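PDB 6WQ0: structural protein from unclassified Rudivirus, which self-assembles into a helical, filamentous nucleocapsid whose subunits wrap the viral DNA, hold it in the A-form by coordinating its phosphates, and so protect it. Local coordinates for residues Gly15-Asn18 / Ala19-Ala23; Val29-Thr32 / Ile33-Val37. One frame throughout, in Å; residues are numbered along the deposited sequence.

Contact 1: residues Gly15-Asn18 / Ala19-Ala23; sequences GKWN and AKFTA. With nucleotides of chain A; nucleotides of chain B.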
loop_
_atom_site.group_PDB
_atom_site.type_symbol
_atom_site.label_atom_id
_atom_site.label_comp_id
_atom_site.label_asym_id
_atom_site.label_seq_id
_atom_site.Cartn_x
_atom_site.Cartn_y
_atom_site.Cartn_z
ATOM N N GLY C 15 -48.977 -38.993 27.569
ATOM C CA GLY C 15 -48.187 -38.652 26.399
ATOM C C GLY C 15 -48.610 -37.341 25.773
ATOM O O GLY C 15 -47.777 -36.474 25.499
ATOM N N LYS C 16 -49.913 -37.165 25.561
ATOM C CA LYS C 16 -50.367 -35.933 24.927
ATOM C C LYS C 16 -50.187 -34.732 25.848
ATOM O O LYS C 16 -49.768 -33.658 25.397
ATOM C CB LYS C 16 -51.820 -36.063 24.480
ATOM C CG LYS C 16 -52.209 -34.996 23.487
ATOM C CD LYS C 16 -53.461 -35.336 22.738
ATOM C CE LYS C 16 -53.798 -34.260 21.745
ATOM N NZ LYS C 16 -55.185 -34.410 21.274
ATOM N N TRP C 17 -50.480 -34.892 27.142
ATOM C CA TRP C 17 -50.297 -33.793 28.079
ATOM C C TRP C 17 -48.838 -33.378 28.164
ATOM O O TRP C 17 -48.524 -32.184 28.161
ATOM C CB TRP C 17 -50.821 -34.183 29.461
ATOM C CG TRP C 17 -50.535 -33.143 30.506
ATOM C CD1 TRP C 17 -51.310 -32.072 30.829
ATOM C CD2 TRP C 17 -49.381 -33.068 31.350
ATOM N NE1 TRP C 17 -50.716 -31.339 31.815
ATOM C CE2 TRP C 17 -49.529 -31.930 32.155
ATOM C CE3 TRP C 17 -48.243 -33.862 31.510
ATOM C CZ2 TRP C 17 -48.581 -31.561 33.100
ATOM C CZ3 TRP C 17 -47.307 -33.489 32.445
ATOM C CH2 TRP C 17 -47.483 -32.352 33.229
ATOM N N ASN C 18 -47.930 -34.347 28.246
ATOM C CA ASN C 18 -46.515 -34.032 28.348
ATOM C C ASN C 18 -45.999 -33.390 27.069
ATOM O O ASN C 18 -45.173 -32.475 27.123
ATOM C CB ASN C 18 -45.744 -35.305 28.676
ATOM C CG ASN C 18 -44.348 -35.030 29.132
ATOM O OD1 ASN C 18 -44.084 -34.030 29.787
ATOM N ND2 ASN C 18 -43.433 -35.913 28.781
ATOM N N ALA C 19 -46.481 -33.842 25.907
ATOM C CA ALA C 19 -46.077 -33.218 24.653
ATOM C C ALA C 19 -46.523 -31.766 24.595
ATOM O O ALA C 19 -45.746 -30.878 24.225
ATOM C CB ALA C 19 -46.645 -34.000 23.473
ATOM N N LYS C 20 -47.771 -31.500 24.976
ATOM C CA LYS C 20 -48.276 -30.133 24.923
ATOM C C LYS C 20 -47.599 -29.245 25.960
ATOM O O LYS C 20 -47.363 -28.059 25.706
ATOM C CB LYS C 20 -49.789 -30.131 25.108
ATOM C CG LYS C 20 -50.540 -30.820 23.994
ATOM C CD LYS C 20 -50.312 -30.141 22.656
ATOM C CE LYS C 20 -51.253 -28.979 22.446
ATOM N NZ LYS C 20 -52.628 -29.435 22.187
ATOM N N PHE C 21 -47.272 -29.798 27.129
ATOM C CA PHE C 21 -46.579 -29.026 28.155
ATOM C C PHE C 21 -45.157 -28.696 27.725
ATOM O O PHE C 21 -44.667 -27.589 27.967
ATOM C CB PHE C 21 -46.582 -29.802 29.475
ATOM C CG PHE C 21 -46.241 -28.965 30.675
ATOM C CD1 PHE C 21 -47.223 -28.269 31.351
ATOM C CD2 PHE C 21 -44.936 -28.875 31.127
ATOM C CE1 PHE C 21 -46.910 -27.495 32.448
ATOM C CE2 PHE C 21 -44.621 -28.101 32.221
ATOM C CZ PHE C 21 -45.608 -27.415 32.883
ATOM N N THR C 22 -44.471 -29.653 27.101
ATOM C CA THR C 22 -43.131 -29.397 26.589
ATOM C C THR C 22 -43.156 -28.371 25.465
ATOM O O THR C 22 -42.241 -27.550 25.345
ATOM C CB THR C 22 -42.507 -30.702 26.106
ATOM O OG1 THR C 22 -42.490 -31.645 27.181
ATOM C CG2 THR C 22 -41.090 -30.474 25.634
ATOM N N ALA C 23 -44.195 -28.403 24.630
ATOM C CA ALA C 23 -44.325 -27.405 23.576
ATOM C C ALA C 23 -44.563 -26.017 24.158
ATOM O O ALA C 23 -43.951 -25.039 23.720
ATOM C CB ALA C 23 -45.454 -27.788 22.623
ATOM P P DA A 151 -54.728 -30.905 24.860
ATOM O OP1 DA A 151 -54.170 -31.463 23.622
ATOM O OP2 DA A 151 -56.036 -30.237 24.843
ATOM O "O5'" DA A 151 -54.840 -32.053 25.956
ATOM C "C5'" DA A 151 -53.769 -32.945 26.188
ATOM C "C4'" DA A 151 -54.119 -33.906 27.310
ATOM O "O4'" DA A 151 -54.324 -33.160 28.519
ATOM C "C3'" DA A 151 -55.406 -34.688 27.112
ATOM O "O3'" DA A 151 -55.138 -35.894 26.450
ATOM C "C2'" DA A 151 -55.871 -34.958 28.536
ATOM C "C1'" DA A 151 -55.307 -33.784 29.314
ATOM N N9 DA A 151 -56.295 -32.786 29.705
ATOM C C8 DA A 151 -56.545 -31.591 29.102
ATOM N N7 DA A 151 -57.476 -30.891 29.693
ATOM C C5 DA A 151 -57.853 -31.680 30.762
ATOM C C6 DA A 151 -58.798 -31.504 31.782
ATOM N N6 DA A 151 -59.568 -30.424 31.891
ATOM N N1 DA A 151 -58.927 -32.487 32.692
ATOM C C2 DA A 151 -58.165 -33.571 32.574
ATOM N N3 DA A 151 -57.236 -33.839 31.669
ATOM C C4 DA A 151 -57.133 -32.845 30.782
ATOM P P DT B 143 -53.428 -31.305 19.157
ATOM O OP1 DT B 143 -52.389 -31.023 20.158
ATOM O OP2 DT B 143 -54.718 -31.883 19.564
ATOM O "O5'" DT B 143 -53.735 -29.971 18.350
ATOM C "C5'" DT B 143 -52.684 -29.230 17.772
ATOM C "C4'" DT B 143 -53.192 -27.921 17.204
ATOM O "O4'" DT B 143 -54.054 -28.167 16.070
ATOM C "C3'" DT B 143 -54.052 -27.101 18.130
ATOM O "O3'" DT B 143 -53.240 -26.399 19.058
ATOM C "C2'" DT B 143 -54.720 -26.162 17.136
ATOM C "C1'" DT B 143 -54.972 -27.093 15.946
ATOM N N1 DT B 143 -56.359 -27.643 15.896
ATOM C C2 DT B 143 -57.361 -26.897 15.333
ATOM O O2 DT B 143 -57.186 -25.793 14.859
ATOM N N3 DT B 143 -58.584 -27.490 15.344
ATOM C C4 DT B 143 -58.902 -28.725 15.843
ATOM O O4 DT B 143 -60.037 -29.172 15.799
ATOM C C5 DT B 143 -57.810 -29.457 16.415
ATOM C C7 DT B 143 -58.041 -30.812 17.002
ATOM C C6 DT B 143 -56.607 -28.890 16.412
ATOM P P DT A 150 -53.123 -24.305 24.629
ATOM O OP1 DT A 150 -52.077 -24.846 23.750
ATOM O OP2 DT A 150 -54.371 -23.770 24.060
ATOM O "O5'" DT A 150 -53.506 -25.400 25.732
ATOM C "C5'" DT A 150 -53.810 -26.741 25.365
ATOM C "C4'" DT A 150 -53.238 -27.718 26.383
ATOM O "O4'" DT A 150 -53.327 -27.172 27.719
ATOM C "C3'" DT A 150 -53.966 -29.033 26.511
ATOM O "O3'" DT A 150 -53.637 -29.888 25.449
ATOM C "C2'" DT A 150 -53.387 -29.533 27.824
ATOM C "C1'" DT A 150 -53.352 -28.249 28.649
ATOM N N1 DT A 150 -54.532 -28.099 29.530
ATOM C C2 DT A 150 -54.673 -28.931 30.613
ATOM O O2 DT A 150 -53.868 -29.787 30.913
ATOM N N3 DT A 150 -55.798 -28.727 31.344
ATOM C C4 DT A 150 -56.772 -27.793 31.119
ATOM O O4 DT A 150 -57.747 -27.685 31.844
ATOM C C5 DT A 150 -56.570 -26.955 29.968
ATOM C C7 DT A 150 -57.575 -25.905 29.615
ATOM C C6 DT A 150 -55.471 -27.146 29.240
#
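Trp17 lies alongside Phe21 one helical turn later, the two rings near parallel at 24° but slid so far apart that they barely overlap. Their centroids are 5.2 Å apart, and the closest carbons are CZ2 of Trp17 and CD1 of Phe21 at 4.0 Å. In both, CG is anti to the backbone N (chi1 174° and -164°), which sends the side chains off the helix side by side. The indole edge turns to the DNA: CD1 of Trp17 is 3.4 Å from O2 of DT150 of chain A, in the ring plane, and NE1 gives a hydrogen bond to O2 of another thymine base. On the adjoining face two lysines, also a turn apart, reach phosphates, Lys16 on one strand and Lys20 on both. Lys16 is fully extended, and its NZ bonds OP2 of DT143 of chain B at 3.1 Å; Lys20 folds back at chi2, chi3 and chi4, so that its NZ meets OP1 of DA151 of chain A at 2.9 Å and OP1 of DT143 at 2.6 Å. One ammonium thus bridges the two strands, consistent with phosphate coordination that maintains A-form DNA. Beyond the DNA-facing side, Thr22 OG1 joins Thr22 N on Asn18 O, from opposite faces of the carbonyl, OG1 at 2.8 Å. Helix 10-24 is held between DNA and other subunits: Phe45 of a third subunit stacks on Trp17, and Ile40 of a second packs on Ala19.

Contact 2: residues Val29-Thr32 / Ile33-Val37; sequences VAST and ILTNV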
loop_
_atom_site.group_PDB
_atom_site.type_symbol
_atom_site.label_atom_id
_atom_site.label_comp_id
_atom_site.label_asym_id
_atom_site.label_seq_id
_atom_site.Cartn_x
_atom_site.Cartn_y
_atom_site.Cartn_z
ATOM N N VAL C 29 -43.466 -20.017 21.708
ATOM C CA VAL C 29 -44.823 -20.558 21.753
ATOM C C VAL C 29 -45.629 -19.879 22.855
ATOM O O VAL C 29 -46.692 -19.295 22.606
ATOM C CB VAL C 29 -44.788 -22.087 21.935
ATOM C CG1 VAL C 29 -46.184 -22.628 22.145
ATOM C CG2 VAL C 29 -44.148 -22.741 20.730
ATOM N N ALA C 30 -45.130 -19.948 24.089
ATOM C CA ALA C 30 -45.835 -19.357 25.222
ATOM C C ALA C 30 -46.004 -17.858 25.043
ATOM O O ALA C 30 -47.087 -17.310 25.281
ATOM C CB ALA C 30 -45.081 -19.661 26.514
ATOM N N SER C 31 -44.936 -17.177 24.623
ATOM C CA SER C 31 -44.987 -15.732 24.445
ATOM C C SER C 31 -46.052 -15.336 23.432
ATOM O O SER C 31 -46.874 -14.455 23.697
ATOM C CB SER C 31 -43.614 -15.227 24.016
ATOM O OG SER C 31 -43.699 -13.951 23.419
ATOM N N THR C 32 -46.055 -15.979 22.262
ATOM C CA THR C 32 -47.017 -15.646 21.220
ATOM C C THR C 32 -48.443 -15.916 21.677
ATOM O O THR C 32 -49.330 -15.075 21.498
ATOM C CB THR C 32 -46.699 -16.437 19.951
ATOM O OG1 THR C 32 -45.314 -16.282 19.630
ATOM C CG2 THR C 32 -47.529 -15.945 18.789
ATOM N N ILE C 33 -48.680 -17.077 22.290
ATOM C CA ILE C 33 -50.040 -17.427 22.694
ATOM C C ILE C 33 -50.561 -16.442 23.732
ATOM O O ILE C 33 -51.673 -15.912 23.609
ATOM C CB ILE C 33 -50.097 -18.876 23.209
ATOM C CG1 ILE C 33 -49.728 -19.854 22.097
ATOM C CG2 ILE C 33 -51.477 -19.204 23.735
ATOM C CD1 ILE C 33 -49.873 -21.293 22.493
ATOM N N LEU C 34 -49.763 -16.169 24.767
ATOM C CA LEU C 34 -50.236 -15.307 25.843
ATOM C C LEU C 34 -50.372 -13.861 25.384
ATOM O O LEU C 34 -51.335 -13.179 25.750
ATOM C CB LEU C 34 -49.301 -15.419 27.044
ATOM C CG LEU C 34 -49.229 -16.812 27.674
ATOM C CD1 LEU C 34 -48.242 -16.844 28.815
ATOM C CD2 LEU C 34 -50.599 -17.266 28.132
ATOM N N THR C 35 -49.430 -13.376 24.574
ATOM C CA THR C 35 -49.538 -12.021 24.051
ATOM C C THR C 35 -50.766 -11.865 23.164
ATOM O O THR C 35 -51.424 -10.820 23.183
ATOM C CB THR C 35 -48.261 -11.662 23.291
ATOM O OG1 THR C 35 -47.184 -11.511 24.220
ATOM C CG2 THR C 35 -48.429 -10.373 22.524
ATOM N N ASN C 36 -51.111 -12.903 22.397
ATOM C CA ASN C 36 -52.276 -12.818 21.525
ATOM C C ASN C 36 -53.578 -12.871 22.312
ATOM O O ASN C 36 -54.540 -12.177 21.967
ATOM C CB ASN C 36 -52.229 -13.934 20.485
ATOM C CG ASN C 36 -51.682 -13.467 19.158
ATOM O OD1 ASN C 36 -52.277 -12.628 18.495
ATOM N ND2 ASN C 36 -50.541 -14.000 18.771
ATOM N N VAL C 37 -53.641 -13.681 23.374
ATOM C CA VAL C 37 -54.884 -13.797 24.135
ATOM C C VAL C 37 -54.989 -12.800 25.283
ATOM O O VAL C 37 -55.984 -12.832 26.015
ATOM C CB VAL C 37 -55.099 -15.213 24.712
ATOM C CG1 VAL C 37 -55.109 -16.247 23.608
ATOM C CG2 VAL C 37 -54.053 -15.537 25.758
#
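Regular i to i+4 bonds run through residues 29-37, from Ile33 N to Val29 O at 3.0 Å through to Asn36 N on Thr32 O at 2.9 Å, as in any alpha-helix. Two carbonyls on the polar side receive a side-chain donor as well. Asn36 ND2 comes to Thr32 O at 3.2 Å, well above the carbonyl plane and on the face opposite the backbone N-H, with a bent N-H...O angle of 143°. With chi1 at -98°, the amide swings back along the helix, where ND2 also lies 3.6 Å from the methyl CG2 of Thr32. The hydroxyl of Thr32 itself bonds back to Thr28 O. Thr35 OG1 adds a weak bond to Ser31 O, which already accepts the N-H of Thr35. The apolar side differs: Val29 and Ile33 lie alongside one another, with CG1 of Val29 and CD1 of Ile33 3.9 Å apart. Ile33 also packs on a DNA sugar and on Phe24 of helix 10-24, which touches Ala30 too. Helix 27-48 is then flanked by two other subunits: Val29 and Thr32 meet Thr32 and Val29 of the second, while Ala30 packs on Ala30 of the third.

In the fold
Both contacts are turns of successive helices, 10-24 and 27-48, with centres about 17 Å apart and on the same side of the chain's centre. They meet where Ala23 O comes 3.6 Å from Val29 CB. Contact 1 is the more buried, yet what buries it includes DNA. Contact 2, partly buried, turns the side chains of Thr32, Asn36 and, weakly, Thr35 to carbonyls of its own helix. The two contacts also meet between subunits: Ala23 packs on Ile33 and Lys20 on Val37 of a second copy. Charged and aromatic groups make the polar contacts to DNA in contact 1, while contact 2 meets it through aliphatic carbon and otherwise packs against helices.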